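Local coordinates for protein RV1873 (Mycobacterium tuberculosis, PDB 2JEK) that is a conserved, largely helical protein of unknown function, built as a right-handed superhelix, at residues 19-22 / 23-26; 31-35 / 36-40; 78-81 / 82-86; 136-139 / 140-144. All blocks are in the same frame, centred on the assembly; numbering follows the deposited sequence.

Interaction 1: 19-22 / 23-26; sequences PVYR and SVVE
S23 and V24 both bond back to V20 at the start of helix 21-29, where V20 holds the N-cap position. S23 OG donates to V20 O at 2.6 Å. V24 N donates to the same V20 O at 3.0 Å. One carbonyl oxygen therefore serves two donors, one from a side chain and one from the backbone. The S23 torsion explains this: chi1 of 68° sets OG between the backbone N and the carbonyl carbon, turned back to V20 O, the carbonyl of the N-cap residue. S23 N is satisfied by water 1, which accepts from it at 2.9 Å. The same water makes a weak bond to P19 O. V25 N donates to Y21 O at 3.0 Å, an almost straight bond of 172°. E26 N donates to R22 O at 2.9 Å, so the helical pattern is already under way. On the exposed flank R22 and E26 form a salt bridge. R22 NE (2.8 Å) and R22 NH2 both donate to E26 OE2, which sits at the guanidinium edge. Both bonds are weak because their angles are poor. The carboxylate and guanidinium planes are 68° apart, so the two groups do not lie flat together. The Y21 hydroxyl finds its partner in E80 of helix 74-87, and R77 makes a cation-pi contact with Y21. V20 touches F40 and V24 touches V41, both of helix 38-41. Against the Y21 ring, V25 CG2 lies over one face, and its nearest ring atom is Y21 CE2 at 3.4 Å.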
loop_
_atom_site.group_PDB
_atom_site.type_symbol
_atom_site.label_atom_id
_atom_site.label_comp_id
_atom_site.label_asym_id
_atom_site.label_seq_id
_atom_site.Cartn_x
_atom_site.Cartn_y
_atom_site.Cartn_z
ATOM N N PRO A 19 15.503 7.163 2.013
ATOM C CA PRO A 19 16.278 7.610 0.833
ATOM C C PRO A 19 15.452 7.929 -0.400
ATOM O O PRO A 19 15.971 8.567 -1.336
ATOM C CB PRO A 19 17.186 6.408 0.517
ATOM C CG PRO A 19 17.163 5.562 1.745
ATOM C CD PRO A 19 15.805 5.758 2.345
ATOM N N VAL A 20 14.201 7.479 -0.429
ATOM C CA VAL A 20 13.400 7.589 -1.653
ATOM C C VAL A 20 12.075 8.351 -1.525
ATOM O O VAL A 20 11.416 8.594 -2.532
ATOM C CB VAL A 20 13.099 6.207 -2.274
ATOM C CG1 VAL A 20 14.404 5.470 -2.629
ATOM C CG2 VAL A 20 12.226 5.378 -1.340
ATOM N N TYR A 21 11.676 8.723 -0.309
ATOM C CA TYR A 21 10.302 9.189 -0.133
ATOM C C TYR A 21 9.958 10.435 -0.947
ATOM O O TYR A 21 8.848 10.543 -1.486
ATOM C CB TYR A 21 9.906 9.355 1.347
ATOM C CG TYR A 21 8.406 9.503 1.480
ATOM C CD1 TYR A 21 7.553 8.439 1.159
ATOM C CD2 TYR A 21 7.835 10.723 1.850
ATOM C CE1 TYR A 21 6.182 8.576 1.246
ATOM C CE2 TYR A 21 6.447 10.868 1.941
ATOM C CZ TYR A 21 5.637 9.792 1.625
ATOM O OH TYR A 21 4.270 9.907 1.698
ATOM N N ARG A 22 10.896 11.373 -1.047
ATOM C CA ARG A 22 10.595 12.555 -1.853
ATOM C C ARG A 22 10.351 12.153 -3.308
ATOM O O ARG A 22 9.438 12.673 -3.942
ATOM C CB ARG A 22 11.690 13.622 -1.768
ATOM C CG ARG A 22 11.380 14.892 -2.586
ATOM C CD ARG A 22 10.198 15.646 -1.998
ATOM N NE ARG A 22 9.821 16.822 -2.783
ATOM C CZ ARG A 22 9.009 17.777 -2.341
ATOM N NH1 ARG A 22 8.494 17.698 -1.117
ATOM N NH2 ARG A 22 8.714 18.812 -3.120
ATOM N N SER A 23 11.128 11.200 -3.825
ATOM C CA SER A 23 10.924 10.774 -5.210
ATOM C C SER A 23 9.578 10.058 -5.363
ATOM O O SER A 23 8.911 10.181 -6.384
ATOM C CB SER A 23 12.089 9.901 -5.692
ATOM O OG SER A 23 12.145 8.650 -5.035
ATOM N N VAL A 24 9.182 9.311 -4.337
ATOM C CA VAL A 24 7.876 8.660 -4.332
ATOM C C VAL A 24 6.764 9.685 -4.496
ATOM O O VAL A 24 5.900 9.551 -5.374
ATOM C CB VAL A 24 7.660 7.891 -3.018
ATOM C CG1 VAL A 24 6.216 7.351 -2.930
ATOM C CG2 VAL A 24 8.660 6.766 -2.907
ATOM N N VAL A 25 6.797 10.705 -3.641
ATOM C CA VAL A 25 5.826 11.796 -3.667
ATOM C C VAL A 25 5.809 12.490 -5.028
ATOM O O VAL A 25 4.733 12.723 -5.590
ATOM C CB VAL A 25 6.078 12.788 -2.491
ATOM C CG1 VAL A 25 5.305 14.085 -2.661
ATOM C CG2 VAL A 25 5.694 12.118 -1.171
ATOM N N GLU A 26 6.991 12.760 -5.582
ATOM C CA GLU A 26 7.056 13.434 -6.876
ATOM C C GLU A 26 6.483 12.561 -7.990
ATOM O O GLU A 26 5.750 13.050 -8.848
ATOM C CB GLU A 26 8.486 13.885 -7.205
ATOM C CG GLU A 26 9.119 14.837 -6.164
ATOM C CD GLU A 26 8.613 16.275 -6.246
ATOM O OE1 GLU A 26 7.697 16.554 -7.044
ATOM O OE2 GLU A 26 9.147 17.130 -5.502
HETATM O O HOH W 1 13.803 10.731 -2.699
#

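Interaction 2: 31-35 / 36-40; sequences GRKRG and HWMWF
G35 O is gripped by K33 and, across the contact, by W37, in the loop between helix 21-29, which ends in a Schellman motif at G31, and helix 38-41. K33 NZ donates to G35 O at 2.9 Å, with a C=O...N angle of 171°. W37 N adds a weak bond to G35 O at 3.4 Å. K33 NZ has further partners: water 2 accepts from it at 2.9 Å, and D101 forms a salt bridge with it. Water 2 also accepts from M38 N at 2.9 Å, so it ties K33 NZ to the backbone N of M38. The K33 chain runs nearly straight from CB to CE and then bends at chi4 (-75°), which carries NZ to the carbonyl. The straight part lies over one face of the W37 indole, and the two side chains run past each other in opposite directions. K33 CE sits 3.7 Å from the centroid of the six-membered ring, 7° off its normal, a CH-pi contact over the face. K33 NZ is farther off, so any cation-pi attraction is weak at most. G35 O is above the same face, offset toward the rim. The indole NE1 is bonded to E27 of helix 21-29. E27 OE1 also accepts from the backbone N of R34 and G35, so one carboxylate oxygen joins the tryptophan to the loop. V24 and L28 of helix 21-29 pack on the indole too. M38 packs near the amine end of the lysine chain, with M38 CB 4.0 Å from K33 CE.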
loop_
_atom_site.group_PDB
_atom_site.type_symbol
_atom_site.label_atom_id
_atom_site.label_comp_id
_atom_site.label_asym_id
_atom_site.label_seq_id
_atom_site.Cartn_x
_atom_site.Cartn_y
_atom_site.Cartn_z
ATOM N N GLY A 31 1.748 11.341 -11.441
ATOM C CA GLY A 31 0.904 10.278 -11.972
ATOM C C GLY A 31 1.585 9.070 -12.609
ATOM O O GLY A 31 0.971 8.345 -13.399
ATOM N N ARG A 32 2.851 8.827 -12.275
ATOM C CA ARG A 32 3.513 7.624 -12.777
ATOM C C ARG A 32 4.673 7.183 -11.898
ATOM O O ARG A 32 5.633 7.935 -11.699
ATOM C CB ARG A 32 3.982 7.816 -14.218
ATOM C CG ARG A 32 4.637 6.597 -14.828
ATOM C CD ARG A 32 4.620 6.742 -16.320
ATOM N NE ARG A 32 5.961 6.715 -16.887
ATOM C CZ ARG A 32 6.381 7.553 -17.830
ATOM N NH1 ARG A 32 5.569 8.498 -18.295
ATOM N NH2 ARG A 32 7.618 7.456 -18.296
ATOM N N LYS A 33 4.564 5.957 -11.401
ATOM C CA LYS A 33 5.626 5.330 -10.627
ATOM C C LYS A 33 6.818 4.971 -11.516
ATOM O O LYS A 33 6.660 4.373 -12.596
ATOM C CB LYS A 33 5.113 4.079 -9.907
ATOM C CG LYS A 33 6.228 3.205 -9.308
ATOM C CD LYS A 33 5.666 2.089 -8.428
ATOM C CE LYS A 33 6.768 1.322 -7.715
ATOM N NZ LYS A 33 7.495 0.388 -8.627
ATOM N N ARG A 34 8.008 5.332 -11.041
ATOM C CA ARG A 34 9.256 5.044 -11.757
ATOM C C ARG A 34 10.267 4.257 -10.919
ATOM O O ARG A 34 11.039 3.466 -11.457
ATOM C CB ARG A 34 9.910 6.345 -12.224
ATOM C CG ARG A 34 9.033 7.242 -13.078
ATOM C CD ARG A 34 9.783 8.506 -13.461
ATOM N NE ARG A 34 8.930 9.477 -14.142
ATOM C CZ ARG A 34 8.970 9.749 -15.444
ATOM N NH1 ARG A 34 9.828 9.126 -16.244
ATOM N NH2 ARG A 34 8.149 10.661 -15.947
ATOM N N GLY A 35 10.283 4.496 -9.610
ATOM C CA GLY A 35 11.308 3.938 -8.734
ATOM C C GLY A 35 10.994 2.558 -8.178
ATOM O O GLY A 35 9.894 2.027 -8.375
ATOM N N HIS A 36 11.972 1.995 -7.466
ATOM C CA HIS A 36 11.897 0.649 -6.918
ATOM C C HIS A 36 11.533 0.714 -5.450
ATOM O O HIS A 36 12.409 0.636 -4.575
ATOM C CB HIS A 36 13.249 -0.056 -7.066
ATOM C CG HIS A 36 13.759 -0.097 -8.470
ATOM N ND1 HIS A 36 13.009 -0.573 -9.524
ATOM C CD2 HIS A 36 14.951 0.275 -8.993
ATOM C CE1 HIS A 36 13.717 -0.490 -10.637
ATOM N NE2 HIS A 36 14.900 0.017 -10.341
ATOM N N TRP A 37 10.240 0.858 -5.172
ATOM C CA TRP A 37 9.822 1.118 -3.800
ATOM C C TRP A 37 8.456 0.568 -3.399
ATOM O O TRP A 37 7.993 0.857 -2.302
ATOM C CB TRP A 37 9.882 2.622 -3.495
ATOM C CG TRP A 37 9.314 3.566 -4.547
ATOM C CD1 TRP A 37 10.028 4.425 -5.340
ATOM C CD2 TRP A 37 7.929 3.791 -4.866
ATOM N NE1 TRP A 37 9.182 5.159 -6.133
ATOM C CE2 TRP A 37 7.889 4.785 -5.872
ATOM C CE3 TRP A 37 6.719 3.242 -4.408
ATOM C CZ2 TRP A 37 6.684 5.252 -6.417
ATOM C CZ3 TRP A 37 5.521 3.710 -4.950
ATOM C CH2 TRP A 37 5.518 4.705 -5.948
ATOM N N MET A 38 7.815 -0.220 -4.252
ATOM C CA MET A 38 6.442 -0.618 -3.953
ATOM C C MET A 38 6.270 -1.290 -2.588
ATOM O O MET A 38 5.330 -0.994 -1.853
ATOM C CB MET A 38 5.858 -1.513 -5.051
ATOM C CG MET A 38 4.344 -1.541 -5.055
ATOM S SD MET A 38 3.655 0.056 -5.518
ATOM C CE MET A 38 1.899 -0.327 -5.478
ATOM N N TRP A 39 7.171 -2.212 -2.259
ATOM C CA TRP A 39 7.007 -3.096 -1.108
ATOM C C TRP A 39 6.866 -2.345 0.199
ATOM O O TRP A 39 6.178 -2.809 1.111
ATOM C CB TRP A 39 8.158 -4.106 -0.982
ATOM C CG TRP A 39 8.707 -4.599 -2.285
ATOM C CD1 TRP A 39 8.358 -5.746 -2.958
ATOM C CD2 TRP A 39 9.718 -3.962 -3.073
ATOM N NE1 TRP A 39 9.087 -5.844 -4.117
ATOM C CE2 TRP A 39 9.926 -4.766 -4.213
ATOM C CE3 TRP A 39 10.466 -2.787 -2.927
ATOM C CZ2 TRP A 39 10.856 -4.431 -5.204
ATOM C CZ3 TRP A 39 11.390 -2.451 -3.916
ATOM C CH2 TRP A 39 11.574 -3.273 -5.039
ATOM N N PHE A 40 7.519 -1.189 0.294
ATOM C CA PHE A 40 7.588 -0.474 1.565
ATOM C C PHE A 40 6.893 0.896 1.537
ATOM O O PHE A 40 6.973 1.649 2.499
ATOM C CB PHE A 40 9.037 -0.400 2.084
ATOM C CG PHE A 40 10.027 0.132 1.091
ATOM C CD1 PHE A 40 10.115 1.500 0.831
ATOM C CD2 PHE A 40 10.885 -0.736 0.415
ATOM C CE1 PHE A 40 11.037 1.997 -0.078
ATOM C CE2 PHE A 40 11.828 -0.245 -0.490
ATOM C CZ PHE A 40 11.890 1.127 -0.739
HETATM O O HOH W 2 8.812 -1.433 -6.745
#

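Interaction 3: 78-81 / 82-86; sequences LHEC and TGLVN
T82 bonds twice to L78, one turn back in helix 74-87, and the rest of this contact follows the ordinary alpha-helical pattern. Among the backbone bonds, T82 N donates to L78 O at 2.9 Å. G83 N donates to H79 O at 2.8 Å, and L84 N to E80 O at 2.9 Å. V85 N to C81 O is longer, at 3.2 Å. One bond runs from side chain to backbone: T82 OG1 donates to L78 O at 2.8 Å. This hydroxyl and T82 N approach L78 O from opposite faces of the carbonyl plane, so the oxygen has two donors from one residue. The T82 torsion allows it. With chi1 at -60°, OG1 is anti to the carbonyl carbon and beside the backbone N, facing back down the helix. The bond gives the hydroxyl of this buried threonine a partner within its own helix. A second side chain meets a backbone carbonyl without such a bond: V85 CG2 rests against C81 O. Apolar contacts are fewer. The E80 and L84 side chains lie side by side and point the same way, with E80 CG 4.1 Å from L84 CD1. Around the helix, F122 of helix 120-129 touches L78 and T82, and L125 touches V85. C81 meets Y21 and L28 of helix 21-29. H79 is held against helix 120-129 by a hydrogen bond from ND1 to D121 and by a stack with F122. Next to the doubly bonded carbonyl, L78 CD1 comes to 4.2 Å from T82 OG1.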
loop_
_atom_site.group_PDB
_atom_site.type_symbol
_atom_site.label_atom_id
_atom_site.label_comp_id
_atom_site.label_asym_id
_atom_site.label_seq_id
_atom_site.Cartn_x
_atom_site.Cartn_y
_atom_site.Cartn_z
ATOM N N LEU A 78 1.017 6.913 4.191
ATOM C CA LEU A 78 0.183 6.006 3.405
ATOM C C LEU A 78 -1.077 6.702 2.903
ATOM O O LEU A 78 -1.496 6.505 1.759
ATOM C CB LEU A 78 -0.147 4.740 4.202
ATOM C CG LEU A 78 -0.993 3.702 3.462
ATOM C CD1 LEU A 78 -0.277 3.186 2.213
ATOM C CD2 LEU A 78 -1.349 2.534 4.351
ATOM N N HIS A 79 -1.671 7.542 3.749
ATOM C CA HIS A 79 -2.824 8.314 3.305
ATOM C C HIS A 79 -2.409 9.343 2.251
ATOM O O HIS A 79 -3.136 9.579 1.274
ATOM C CB HIS A 79 -3.502 9.011 4.480
ATOM C CG HIS A 79 -4.230 8.078 5.397
ATOM N ND1 HIS A 79 -5.441 7.511 5.066
ATOM C CD2 HIS A 79 -3.943 7.652 6.647
ATOM C CE1 HIS A 79 -5.864 6.764 6.071
ATOM N NE2 HIS A 79 -4.972 6.831 7.042
ATOM N N GLU A 80 -1.240 9.961 2.441
ATOM C CA GLU A 80 -0.733 10.892 1.432
ATOM C C GLU A 80 -0.586 10.211 0.078
ATOM O O GLU A 80 -1.043 10.727 -0.946
ATOM C CB GLU A 80 0.611 11.494 1.865
ATOM C CG GLU A 80 1.390 12.155 0.722
ATOM C CD GLU A 80 2.604 12.923 1.203
ATOM O OE1 GLU A 80 3.336 12.402 2.076
ATOM O OE2 GLU A 80 2.836 14.038 0.685
ATOM N N CYS A 81 0.025 9.029 0.077
ATOM C CA CYS A 81 0.317 8.335 -1.173
ATOM C C CYS A 81 -0.958 7.846 -1.820
ATOM O O CYS A 81 -1.102 7.920 -3.027
ATOM C CB CYS A 81 1.282 7.182 -0.909
ATOM S SG CYS A 81 2.963 7.727 -0.524
ATOM N N THR A 82 -1.884 7.341 -1.014
ATOM C CA THR A 82 -3.191 6.916 -1.523
ATOM C C THR A 82 -3.938 8.102 -2.140
ATOM O O THR A 82 -4.485 7.986 -3.242
ATOM C CB THR A 82 -4.010 6.288 -0.382
ATOM O OG1 THR A 82 -3.292 5.157 0.125
ATOM C CG2 THR A 82 -5.402 5.838 -0.847
ATOM N N GLY A 83 -3.937 9.232 -1.431
ATOM C CA GLY A 83 -4.608 10.443 -1.905
ATOM C C GLY A 83 -4.052 10.974 -3.213
ATOM O O GLY A 83 -4.815 11.407 -4.107
ATOM N N LEU A 84 -2.724 10.924 -3.355
ATOM C CA LEU A 84 -2.074 11.330 -4.611
ATOM C C LEU A 84 -2.535 10.483 -5.792
ATOM O O LEU A 84 -2.799 11.006 -6.880
ATOM C CB LEU A 84 -0.545 11.292 -4.482
ATOM C CG LEU A 84 0.054 12.354 -3.560
ATOM C CD1 LEU A 84 1.534 12.076 -3.326
ATOM C CD2 LEU A 84 -0.173 13.750 -4.148
ATOM N N VAL A 85 -2.646 9.172 -5.574
ATOM C CA VAL A 85 -3.124 8.280 -6.625
ATOM C C VAL A 85 -4.581 8.604 -6.960
ATOM O O VAL A 85 -4.951 8.677 -8.133
ATOM C CB VAL A 85 -2.959 6.784 -6.239
ATOM C CG1 VAL A 85 -3.560 5.876 -7.319
ATOM C CG2 VAL A 85 -1.479 6.433 -6.046
ATOM N N ASN A 86 -5.400 8.817 -5.929
ATOM C CA ASN A 86 -6.821 9.136 -6.142
ATOM C C ASN A 86 -7.039 10.414 -6.946
ATOM O O ASN A 86 -8.039 10.533 -7.638
ATOM C CB ASN A 86 -7.578 9.206 -4.823
ATOM C CG ASN A 86 -7.880 7.837 -4.258
ATOM O OD1 ASN A 86 -7.943 6.856 -4.990
ATOM N ND2 ASN A 86 -8.106 7.776 -2.959
#

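Interaction 4: 136-139 / 140-144; sequences RRTV and ALLAV
T138 and L142 meet one turn apart in helix 136-143, the last helix of the chain. Their side chains lie side by side and point the same way, with T138 CG2 3.8 Å from L142 CD1. L142 CG also lies 3.3 Å from T138 O. The methyl is offered because T138 CG2 is anti to the backbone N, with chi1 of -65° placing OG1 beside that N instead. The helical backbone bonds set the spacing of T138 and L142. A140 N donates to R136 O at 3.1 Å and L141 N to R137 O at 3.0 Å. L142 N bonds to T138 O at 3.0 Å, but with a more bent angle of 137°. It also makes a weak bond to V139 O at 3.3 Å. A143 N donates to A140 O at 3.3 Å. The last two bonds span three residues, consistent with a change of pattern toward the end. Farther out, T138 OG1 is bonded to D135, just ahead of the helix. R137 NH1 reaches L48 O in a loop, and L45 and L48 of that loop meet L141. Helix 101-115 supplies S107 and T110 against T138, and R114 against L142. The threonine hydroxyl is tied to an acid before the helix, while its methyl joins leucine. The helix thus meets the rest of the chain mainly through side-chain packing, with R137 to L48 O as a polar tie.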
loop_
_atom_site.group_PDB
_atom_site.type_symbol
_atom_site.label_atom_id
_atom_site.label_comp_id
_atom_site.label_asym_id
_atom_site.label_seq_id
_atom_site.Cartn_x
_atom_site.Cartn_y
_atom_site.Cartn_z
ATOM N N ARG A 136 -8.414 -10.857 -3.796
ATOM C CA ARG A 136 -8.966 -12.130 -3.365
ATOM C C ARG A 136 -8.114 -12.833 -2.306
ATOM O O ARG A 136 -8.621 -13.283 -1.284
ATOM C CB ARG A 136 -9.112 -13.026 -4.595
ATOM C CG ARG A 136 -9.661 -14.404 -4.293
ATOM C CD ARG A 136 -9.862 -15.214 -5.569
ATOM N NE ARG A 136 -10.616 -14.486 -6.594
ATOM C CZ ARG A 136 -11.903 -14.143 -6.510
ATOM N NH1 ARG A 136 -12.630 -14.440 -5.436
ATOM N NH2 ARG A 136 -12.464 -13.484 -7.513
ATOM N N ARG A 137 -6.817 -12.899 -2.568
ATOM C CA ARG A 137 -5.896 -13.611 -1.692
ATOM C C ARG A 137 -5.758 -12.906 -0.338
ATOM O O ARG A 137 -5.646 -13.563 0.693
ATOM C CB ARG A 137 -4.540 -13.783 -2.378
ATOM C CG ARG A 137 -4.586 -14.728 -3.598
ATOM C CD ARG A 137 -3.307 -14.643 -4.412
ATOM N NE ARG A 137 -2.209 -15.378 -3.788
ATOM C CZ ARG A 137 -0.932 -14.996 -3.808
ATOM N NH1 ARG A 137 -0.569 -13.866 -4.411
ATOM N NH2 ARG A 137 -0.017 -15.739 -3.204
ATOM N N THR A 138 -5.796 -11.576 -0.338
ATOM C CA THR A 138 -5.737 -10.818 0.918
ATOM C C THR A 138 -6.977 -11.064 1.783
ATOM O O THR A 138 -6.882 -11.277 2.995
ATOM C CB THR A 138 -5.570 -9.307 0.644
ATOM O OG1 THR A 138 -4.298 -9.077 0.020
ATOM C CG2 THR A 138 -5.612 -8.510 1.942
ATOM N N VAL A 139 -8.152 -10.996 1.168
ATOM C CA VAL A 139 -9.397 -11.232 1.910
ATOM C C VAL A 139 -9.383 -12.627 2.542
ATOM O O VAL A 139 -9.774 -12.792 3.704
ATOM C CB VAL A 139 -10.663 -11.021 1.023
ATOM C CG1 VAL A 139 -11.945 -11.370 1.793
ATOM C CG2 VAL A 139 -10.732 -9.588 0.505
ATOM N N ALA A 140 -8.893 -13.608 1.792
ATOM C CA ALA A 140 -8.813 -14.981 2.293
ATOM C C ALA A 140 -7.868 -15.088 3.489
ATOM O O ALA A 140 -8.222 -15.692 4.507
ATOM C CB ALA A 140 -8.403 -15.941 1.186
ATOM N N LEU A 141 -6.676 -14.501 3.374
ATOM C CA LEU A 141 -5.688 -14.539 4.456
ATOM C C LEU A 141 -6.158 -13.814 5.712
ATOM O O LEU A 141 -5.699 -14.125 6.814
ATOM C CB LEU A 141 -4.347 -13.939 4.005
ATOM C CG LEU A 141 -3.414 -14.736 3.090
ATOM C CD1 LEU A 141 -2.323 -13.829 2.539
ATOM C CD2 LEU A 141 -2.786 -15.919 3.839
ATOM N N LEU A 142 -7.051 -12.838 5.547
ATOM C CA LEU A 142 -7.557 -12.055 6.677
ATOM C C LEU A 142 -8.816 -12.619 7.348
ATOM O O LEU A 142 -9.231 -12.124 8.396
ATOM C CB LEU A 142 -7.824 -10.604 6.265
ATOM C CG LEU A 142 -6.606 -9.739 5.944
ATOM C CD1 LEU A 142 -7.074 -8.399 5.443
ATOM C CD2 LEU A 142 -5.681 -9.570 7.152
ATOM N N ALA A 143 -9.414 -13.640 6.742
ATOM C CA ALA A 143 -10.698 -14.173 7.212
ATOM C C ALA A 143 -10.591 -14.682 8.642
ATOM O O ALA A 143 -11.453 -14.412 9.482
ATOM C CB ALA A 143 -11.178 -15.281 6.283
ATOM N N VAL A 144 -9.503 -15.398 8.906
ATOM C CA VAL A 144 -9.277 -16.031 10.194
ATOM C C VAL A 144 -8.080 -15.378 10.881
ATOM O O VAL A 144 -7.002 -15.255 10.285
ATOM C CB VAL A 144 -9.061 -17.561 10.039
ATOM C CG1 VAL A 144 -8.917 -18.220 11.395
ATOM C CG2 VAL A 144 -10.212 -18.202 9.273
#

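How the interactions relate
Interactions 1, 2 and 3 form one cluster, and interaction 4 stands apart. Interaction 1 touches interaction 2 where V24 CG2 meets W37 CD2 at 3.6 Å and V20 CG2 meets F40 CE1 at 3.8 Å. It touches interaction 3 through Y21 OH and E80 OE1, 2.7 Å apart, a probable hydrogen bond. Helix 21-29 therefore bridges the other two, whose nearest atoms are about 6 Å apart. Interaction 4 is on the opposite side of the chain's centre, its centre about 30 Å from that of interaction 1. With the function unknown, no active site can be assigned. Glycerol, probably from the crystallisation liquor, lies about 4 Å from the S23 and R34 side chains.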